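Local coordinates for protein choline dehydrogenase and related flavoproteins (Aspergillus oryzae, PDB 3Q9T) that oxidises formate as a flavoprotein oxidase of the glucose-methanol-choline family, carrying 8-formyl-FAD at its catalytic site, at residues 234-239 with 292-297; 283-288 with 433-438. All blocks are in the same frame, centred on the assembly; numbering follows the deposited sequence.

Interaction 1: 234-239 with 292-297; sequences INEADR and NTIVDS
Ile294 lies against Ile234 and Glu236 where a beta hairpin turns at the surface of the GMC-type flavoprotein fold, and apolar contact alone joins the two segments. The point of nearest approach is the end of the Ile294 side chain: its CD1 meets CG2 of Ile234 at 3.8 Å and CB of the same residue at 3.9 Å. CD1 reaches that far because the chain beyond CB is stretched out, chi2 being 173°. Lower on the same branch, CG1 of Ile294 lies 4.0 Å from CG of Glu236, so the glutamate contributes its aliphatic stem. Both partners run obliquely to the isoleucine, and no hydrogen bond crosses between 234-239 and 292-297. About 170 Å² is buried in all, nearly half of it on Ile294.

Behind this first shell, each segment is shaped by its own neighbours. Ile234 lies at the last-but-one position of strand 227-235, an outermost strand of a four-stranded mixed sheet, and also packs on Cys241 of the adjoining strand 240-248; residues 236-239 make the turn between these strands. On the other side, Ile294 immediately precedes the short strand 295-296, which pairs in parallel with 280-281, and backbone hydrogen bonds of Ile294 and Val295 with Gly279 hold it there. Val295 turns to a different neighbourhood, touching Ile521 and Ile535.

The turn carries its own brace. Glu236 O accepts a weak bond from Arg239 N, while the backbone of Arg239 is also tied to Lys536. Asn235, pointing away from 292-297, forms an Asx motif: its OD1 takes the N-H of Asp238 at 2.7 Å, with an N-H...O angle of 169° and the donor tilted 15° from the carbonyl plane.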
ATOM      1  N   ILE A 234     -11.185   3.365 -35.763  1.00 16.88           N
ATOM      2  CA  ILE A 234     -10.043   3.188 -36.642  1.00 22.95           C
ATOM      3  C   ILE A 234     -10.422   2.361 -37.871  1.00 32.48           C
ATOM      4  O   ILE A 234     -10.908   1.239 -37.747  1.00 30.48           O
ATOM      5  CB  ILE A 234      -8.892   2.444 -35.930  1.00 27.47           C
ATOM      6  CG1 ILE A 234      -8.525   3.131 -34.620  1.00 25.43           C
ATOM      7  CG2 ILE A 234      -7.676   2.344 -36.842  1.00 23.67           C
ATOM      8  CD1 ILE A 234      -7.844   4.459 -34.813  1.00 29.21           C
ATOM      9  N   ASN A 235     -10.197   2.913 -39.058  1.00 28.74           N
ATOM     10  CA  ASN A 235     -10.329   2.132 -40.282  1.00 22.60           C
ATOM     11  C   ASN A 235      -9.022   1.428 -40.611  1.00 21.51           C
ATOM     12  O   ASN A 235      -8.026   2.078 -40.909  1.00 27.88           O
ATOM     13  CB  ASN A 235     -10.742   3.025 -41.443  1.00 25.44           C
ATOM     14  CG  ASN A 235     -10.964   2.242 -42.714  1.00 32.56           C
ATOM     15  OD1 ASN A 235     -10.009   1.796 -43.355  1.00 26.93           O
ATOM     16  ND2 ASN A 235     -12.232   2.053 -43.079  1.00 28.14           N
ATOM     17  N   GLU A 236      -9.021   0.102 -40.538  1.00 26.42           N
ATOM     18  CA  GLU A 236      -7.813  -0.685 -40.782  1.00 29.87           C
ATOM     19  C   GLU A 236      -7.254  -0.557 -42.197  1.00 30.09           C
ATOM     20  O   GLU A 236      -6.036  -0.443 -42.386  1.00 30.54           O
ATOM     21  CB  GLU A 236      -8.053  -2.162 -40.479  1.00 33.27           C
ATOM     22  CG  GLU A 236      -7.928  -2.529 -39.018  1.00 40.59           C
ATOM     23  CD  GLU A 236      -7.430  -3.955 -38.832  1.00 55.92           C
ATOM     24  OE1 GLU A 236      -6.252  -4.235 -39.177  1.00 49.57           O
ATOM     25  OE2 GLU A 236      -8.227  -4.793 -38.353  1.00 55.38           O
ATOM     26  N   ALA A 237      -8.133  -0.593 -43.194  1.00 25.23           N
ATOM     27  CA  ALA A 237      -7.668  -0.563 -44.576  1.00 25.77           C
ATOM     28  C   ALA A 237      -6.934   0.752 -44.846  1.00 28.54           C
ATOM     29  O   ALA A 237      -5.831   0.760 -45.414  1.00 22.76           O
ATOM     30  CB  ALA A 237      -8.829  -0.756 -45.548  1.00 23.01           C
ATOM     31  N   ASP A 238      -7.554   1.849 -44.412  1.00 21.33           N
ATOM     32  CA  ASP A 238      -7.022   3.195 -44.594  1.00 24.65           C
ATOM     33  C   ASP A 238      -5.971   3.551 -43.530  1.00 30.32           C
ATOM     34  O   ASP A 238      -5.376   4.630 -43.589  1.00 20.14           O
ATOM     35  CB  ASP A 238      -8.154   4.227 -44.493  1.00 30.21           C
ATOM     36  CG  ASP A 238      -9.247   4.028 -45.539  1.00 38.92           C
ATOM     37  OD1 ASP A 238      -8.925   3.741 -46.714  1.00 41.76           O
ATOM     38  OD2 ASP A 238     -10.438   4.185 -45.178  1.00 41.98           O
ATOM     39  N   ARG A 239      -5.765   2.660 -42.556  1.00 23.02           N
ATOM     40  CA  ARG A 239      -4.939   2.976 -41.393  1.00 25.85           C
ATOM     41  C   ARG A 239      -5.273   4.370 -40.910  1.00 26.70           C
ATOM     42  O   ARG A 239      -4.382   5.182 -40.692  1.00 25.18           O
ATOM     43  CB  ARG A 239      -3.459   2.925 -41.750  1.00 26.66           C
ATOM     44  CG  ARG A 239      -2.961   1.551 -42.128  1.00 25.63           C
ATOM     45  CD  ARG A 239      -1.707   1.649 -42.963  1.00 37.47           C
ATOM     46  NE  ARG A 239      -1.513   0.445 -43.766  1.00 51.82           N
ATOM     47  CZ  ARG A 239      -0.926  -0.664 -43.326  1.00 42.07           C
ATOM     48  NH1 ARG A 239      -0.469  -0.729 -42.086  1.00 42.83           N
ATOM     49  NH2 ARG A 239      -0.796  -1.713 -44.131  1.00 51.26           N
ATOM     50  N   ASN A 292      -7.661  -6.937 -30.710  1.00 27.92           N
ATOM     51  CA  ASN A 292      -6.853  -7.019 -31.919  1.00 29.07           C
ATOM     52  C   ASN A 292      -5.750  -5.973 -31.959  1.00 23.53           C
ATOM     53  O   ASN A 292      -5.903  -4.875 -31.441  1.00 21.96           O
ATOM     54  CB  ASN A 292      -7.735  -6.889 -33.152  1.00 28.05           C
ATOM     55  CG  ASN A 292      -8.591  -8.112 -33.367  1.00 43.77           C
ATOM     56  OD1 ASN A 292      -8.128  -9.246 -33.185  1.00 39.69           O
ATOM     57  ND2 ASN A 292      -9.851  -7.896 -33.734  1.00 33.87           N
ATOM     58  N   THR A 293      -4.631  -6.320 -32.573  1.00 29.07           N
ATOM     59  CA  THR A 293      -3.563  -5.356 -32.744  1.00 27.46           C
ATOM     60  C   THR A 293      -3.680  -4.749 -34.116  1.00 25.63           C
ATOM     61  O   THR A 293      -3.599  -5.450 -35.108  1.00 31.20           O
ATOM     62  CB  THR A 293      -2.200  -6.011 -32.625  1.00 23.94           C
ATOM     63  OG1 THR A 293      -2.101  -6.646 -31.352  1.00 27.10           O
ATOM     64  CG2 THR A 293      -1.089  -4.967 -32.762  1.00 25.40           C
ATOM     65  N   ILE A 294      -3.897  -3.442 -34.171  1.00 30.39           N
ATOM     66  CA  ILE A 294      -3.884  -2.743 -35.441  1.00 19.64           C
ATOM     67  C   ILE A 294      -2.479  -2.222 -35.697  1.00 21.19           C
ATOM     68  O   ILE A 294      -1.944  -2.380 -36.786  1.00 20.77           O
ATOM     69  CB  ILE A 294      -4.890  -1.603 -35.463  1.00 29.50           C
ATOM     70  CG1 ILE A 294      -6.313  -2.176 -35.389  1.00 26.50           C
ATOM     71  CG2 ILE A 294      -4.693  -0.764 -36.715  1.00 24.66           C
ATOM     72  CD1 ILE A 294      -7.379  -1.135 -35.225  1.00 31.61           C
ATOM     73  N   VAL A 295      -1.869  -1.640 -34.670  1.00 19.64           N
ATOM     74  CA  VAL A 295      -0.480  -1.212 -34.749  1.00 23.23           C
ATOM     75  C   VAL A 295       0.279  -1.704 -33.532  1.00 22.46           C
ATOM     76  O   VAL A 295      -0.081  -1.388 -32.414  1.00 17.47           O
ATOM     77  CB  VAL A 295      -0.373   0.339 -34.806  1.00 27.86           C
ATOM     78  CG1 VAL A 295       1.088   0.790 -34.725  1.00 18.25           C
ATOM     79  CG2 VAL A 295      -1.046   0.880 -36.061  1.00 15.46           C
ATOM     80  N   ASP A 296       1.333  -2.481 -33.742  1.00 20.31           N
ATOM     81  CA  ASP A 296       2.161  -2.901 -32.627  1.00 22.38           C
ATOM     82  C   ASP A 296       3.052  -1.723 -32.205  1.00 24.36           C
ATOM     83  O   ASP A 296       4.114  -1.494 -32.787  1.00 22.01           O
ATOM     84  CB  ASP A 296       2.986  -4.146 -32.987  1.00 22.62           C
ATOM     85  CG  ASP A 296       3.811  -4.667 -31.813  1.00 28.79           C
ATOM     86  OD1 ASP A 296       4.824  -5.359 -32.043  1.00 35.27           O
ATOM     87  OD2 ASP A 296       3.453  -4.384 -30.651  1.00 26.32           O
ATOM     88  N   SER A 297       2.590  -0.968 -31.208  1.00 19.17           N
ATOM     89  CA  SER A 297       3.289   0.219 -30.731  1.00 18.83           C
ATOM     90  C   SER A 297       3.787  -0.043 -29.308  1.00 18.04           C
ATOM     91  O   SER A 297       3.083   0.211 -28.326  1.00 17.47           O
ATOM     92  CB  SER A 297       2.346   1.427 -30.783  1.00 17.09           C
ATOM     93  OG  SER A 297       3.049   2.640 -30.596  1.00 22.57           O
TER

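Interaction 2: 283-288 with 433-438; sequences TRELSR and VTLNSA
A helix-to-strand junction in the FAD-binding part of this GMC flavoprotein is made by a single carboxylate, that of the buried Glu285 of helix 283-287, reaching the end of strand 431-434. That strand is the middle one of a three-stranded antiparallel sheet, between 302-304 and 445-447. With CG anti to the backbone N (chi1 175°) and the rest of the chain extended, Glu285 projects straight from the helix and meets Thr434 at about a right angle. Its OE2 accepts the backbone N-H of Leu435 over 2.9 Å, the amide arriving nearly in line with the C-O bond. The fit around that oxygen is close: Thr434 CA is 3.0 Å from Glu285 OE2 and Thr434 CB 3.1 Å, so the carbons of Thr434 press on the same oxygen that takes the Leu435 N-H.

Met276 of helix 267-277 touches both Glu285 and Leu435, and the leucine also packs on Lys273, His289 and Ile291. The side chain of Leu435 remains about 11 Å from the bound flavin cofactor, so the contact neighbours the cofactor site without entering it. One face of the Arg288 guanidinium is approached by Glu285 CA, 3.8 Å above its plane and offset toward the rim.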
ATOM      1  N   THR A 283       1.609  -5.488 -28.629  1.00 16.55           N
ATOM      2  CA  THR A 283       0.716  -6.509 -29.165  1.00 29.01           C
ATOM      3  C   THR A 283       0.421  -7.615 -28.142  1.00 26.06           C
ATOM      4  O   THR A 283      -0.712  -8.075 -28.033  1.00 22.47           O
ATOM      5  CB  THR A 283       1.254  -7.091 -30.504  1.00 30.96           C
ATOM      6  OG1 THR A 283       0.249  -7.909 -31.123  1.00 22.78           O
ATOM      7  CG2 THR A 283       2.528  -7.899 -30.274  1.00 23.39           C
ATOM      8  N   ARG A 284       1.434  -7.998 -27.371  1.00 21.32           N
ATOM      9  CA  ARG A 284       1.278  -9.038 -26.357  1.00 23.17           C
ATOM     10  C   ARG A 284       0.282  -8.575 -25.285  1.00 27.18           C
ATOM     11  O   ARG A 284      -0.540  -9.355 -24.806  1.00 30.31           O
ATOM     12  CB  ARG A 284       2.647  -9.367 -25.744  1.00 32.13           C
ATOM     13  CG  ARG A 284       2.781 -10.724 -25.077  1.00 47.96           C
ATOM     14  CD  ARG A 284       4.162 -10.860 -24.404  1.00 52.85           C
ATOM     15  NE  ARG A 284       5.241 -10.356 -25.259  1.00 51.74           N
ATOM     16  CZ  ARG A 284       5.769 -11.026 -26.283  1.00 54.38           C
ATOM     17  NH1 ARG A 284       5.323 -12.239 -26.591  1.00 56.15           N
ATOM     18  NH2 ARG A 284       6.741 -10.486 -27.007  1.00 54.32           N
ATOM     19  N   GLU A 285       0.329  -7.291 -24.935  1.00 25.90           N
ATOM     20  CA  GLU A 285      -0.579  -6.748 -23.932  1.00 19.74           C
ATOM     21  C   GLU A 285      -2.022  -6.652 -24.447  1.00 21.57           C
ATOM     22  O   GLU A 285      -2.956  -6.915 -23.702  1.00 23.90           O
ATOM     23  CB  GLU A 285      -0.081  -5.394 -23.429  1.00 25.18           C
ATOM     24  CG  GLU A 285      -1.021  -4.688 -22.460  1.00 26.49           C
ATOM     25  CD  GLU A 285      -0.442  -3.402 -21.870  1.00 32.23           C
ATOM     26  OE1 GLU A 285       0.600  -2.902 -22.364  1.00 23.17           O
ATOM     27  OE2 GLU A 285      -1.042  -2.890 -20.900  1.00 27.95           O
ATOM     28  N   LEU A 286      -2.205  -6.277 -25.711  1.00 19.59           N
ATOM     29  CA  LEU A 286      -3.540  -6.308 -26.326  1.00 23.86           C
ATOM     30  C   LEU A 286      -4.143  -7.731 -26.360  1.00 25.19           C
ATOM     31  O   LEU A 286      -5.241  -7.951 -25.844  1.00 20.48           O
ATOM     32  CB  LEU A 286      -3.530  -5.694 -27.734  1.00 19.67           C
ATOM     33  CG  LEU A 286      -3.613  -4.157 -27.848  1.00 25.32           C
ATOM     34  CD1 LEU A 286      -2.870  -3.479 -26.711  1.00 24.06           C
ATOM     35  CD2 LEU A 286      -3.084  -3.648 -29.203  1.00 21.00           C
ATOM     36  N   SER A 287      -3.427  -8.681 -26.966  1.00 18.30           N
ATOM     37  CA  SER A 287      -3.897 -10.062 -27.069  1.00 21.93           C
ATOM     38  C   SER A 287      -4.349 -10.581 -25.715  1.00 23.24           C
ATOM     39  O   SER A 287      -5.399 -11.206 -25.610  1.00 25.16           O
ATOM     40  CB  SER A 287      -2.816 -10.998 -27.628  1.00 19.42           C
ATOM     41  OG  SER A 287      -2.349 -10.528 -28.865  1.00 27.98           O
ATOM     42  N   ARG A 288      -3.554 -10.301 -24.690  1.00 20.95           N
ATOM     43  CA  ARG A 288      -3.838 -10.768 -23.340  1.00 23.94           C
ATOM     44  C   ARG A 288      -5.229 -10.334 -22.888  1.00 31.96           C
ATOM     45  O   ARG A 288      -5.815 -10.947 -21.996  1.00 36.45           O
ATOM     46  CB  ARG A 288      -2.776 -10.241 -22.364  1.00 26.39           C
ATOM     47  CG  ARG A 288      -2.807 -10.883 -20.976  1.00 39.23           C
ATOM     48  CD  ARG A 288      -1.729 -10.277 -20.072  1.00 51.15           C
ATOM     49  NE  ARG A 288      -0.505  -9.967 -20.818  1.00 63.88           N
ATOM     50  CZ  ARG A 288       0.314  -8.951 -20.540  1.00 63.75           C
ATOM     51  NH1 ARG A 288       0.045  -8.140 -19.524  1.00 60.75           N
ATOM     52  NH2 ARG A 288       1.403  -8.742 -21.279  1.00 53.09           N
ATOM     53  N   VAL A 433       1.870   2.299 -17.591  1.00 19.11           N
ATOM     54  CA  VAL A 433       0.425   2.178 -17.523  1.00 17.33           C
ATOM     55  C   VAL A 433       0.013   0.950 -18.325  1.00 19.81           C
ATOM     56  O   VAL A 433       0.333   0.834 -19.504  1.00 18.57           O
ATOM     57  CB  VAL A 433      -0.260   3.409 -18.106  1.00 21.47           C
ATOM     58  CG1 VAL A 433      -1.746   3.156 -18.283  1.00 20.04           C
ATOM     59  CG2 VAL A 433      -0.013   4.596 -17.212  1.00 17.00           C
ATOM     60  N   THR A 434      -0.675   0.020 -17.686  1.00 15.90           N
ATOM     61  CA  THR A 434      -1.146  -1.156 -18.400  1.00 18.20           C
ATOM     62  C   THR A 434      -2.655  -1.348 -18.289  1.00 18.88           C
ATOM     63  O   THR A 434      -3.305  -0.759 -17.426  1.00 19.32           O
ATOM     64  CB  THR A 434      -0.449  -2.421 -17.866  1.00 23.58           C
ATOM     65  OG1 THR A 434      -0.535  -2.430 -16.436  1.00 19.18           O
ATOM     66  CG2 THR A 434       1.024  -2.438 -18.290  1.00 20.36           C
ATOM     67  N   LEU A 435      -3.209  -2.199 -19.144  1.00 18.29           N
ATOM     68  CA  LEU A 435      -4.622  -2.502 -19.055  1.00 16.77           C
ATOM     69  C   LEU A 435      -4.896  -3.503 -17.948  1.00 20.46           C
ATOM     70  O   LEU A 435      -4.117  -4.428 -17.727  1.00 17.83           O
ATOM     71  CB  LEU A 435      -5.149  -3.073 -20.363  1.00 18.33           C
ATOM     72  CG  LEU A 435      -5.136  -2.178 -21.595  1.00 18.35           C
ATOM     73  CD1 LEU A 435      -5.686  -2.979 -22.747  1.00 17.49           C
ATOM     74  CD2 LEU A 435      -5.966  -0.914 -21.357  1.00 19.86           C
ATOM     75  N   ASN A 436      -6.000  -3.290 -17.242  1.00 15.29           N
ATOM     76  CA  ASN A 436      -6.516  -4.274 -16.309  0.51 19.62           C
ATOM     77  C   ASN A 436      -7.417  -5.246 -17.066  1.00 16.90           C
ATOM     78  O   ASN A 436      -7.549  -6.410 -16.690  1.00 17.80           O
ATOM     79  CB  ASN A 436      -7.289  -3.586 -15.173  0.51 20.03           C
ATOM     80  CG  ASN A 436      -6.383  -3.148 -14.026  0.51 21.04           C
ATOM     81  OD1 ASN A 436      -5.464  -3.874 -13.640  0.51 19.09           O
ATOM     82  ND2 ASN A 436      -6.637  -1.956 -13.480  0.51 20.80           N
ATOM     83  N   SER A 437      -8.026  -4.744 -18.139  1.00 20.49           N
ATOM     84  CA  SER A 437      -8.963  -5.509 -18.963  1.00 19.07           C
ATOM     85  C   SER A 437      -9.378  -4.633 -20.140  1.00 18.42           C
ATOM     86  O   SER A 437      -8.822  -3.554 -20.322  1.00 18.73           O
ATOM     87  CB  SER A 437     -10.204  -5.881 -18.156  1.00 20.84           C
ATOM     88  OG  SER A 437     -11.001  -4.725 -17.936  1.00 24.03           O
ATOM     89  N   ALA A 438     -10.359  -5.095 -20.919  1.00 19.05           N
ATOM     90  CA  ALA A 438     -10.861  -4.367 -22.086  1.00 16.94           C
ATOM     91  C   ALA A 438     -12.078  -3.486 -21.749  1.00 19.55           C
ATOM     92  O   ALA A 438     -12.690  -2.891 -22.634  1.00 22.65           O
ATOM     93  CB  ALA A 438     -11.212  -5.343 -23.187  1.00 21.16           C
TER

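The two contacts illustrate how chemistry follows depth. Interaction 1 is a surface meeting of isoleucines and a glutamate stem, whereas interaction 2 is buried and rests on a carboxylate that accepts a main-chain amide. They share no secondary-structure element, but helix 283-287 and strand 295-296 follow each other in the chain, and the centres of the two contacts are about 16 Å apart. Thr283 ties them directly: its OG1 probably hydrogen-bonds Thr293 OG1, and its N probably bonds Asp296 OD2, while Leu286 CD2 packs on Asn292 O. Residues 283-297 thus face the hairpin sheet at one end and the 431-434 sheet at the other.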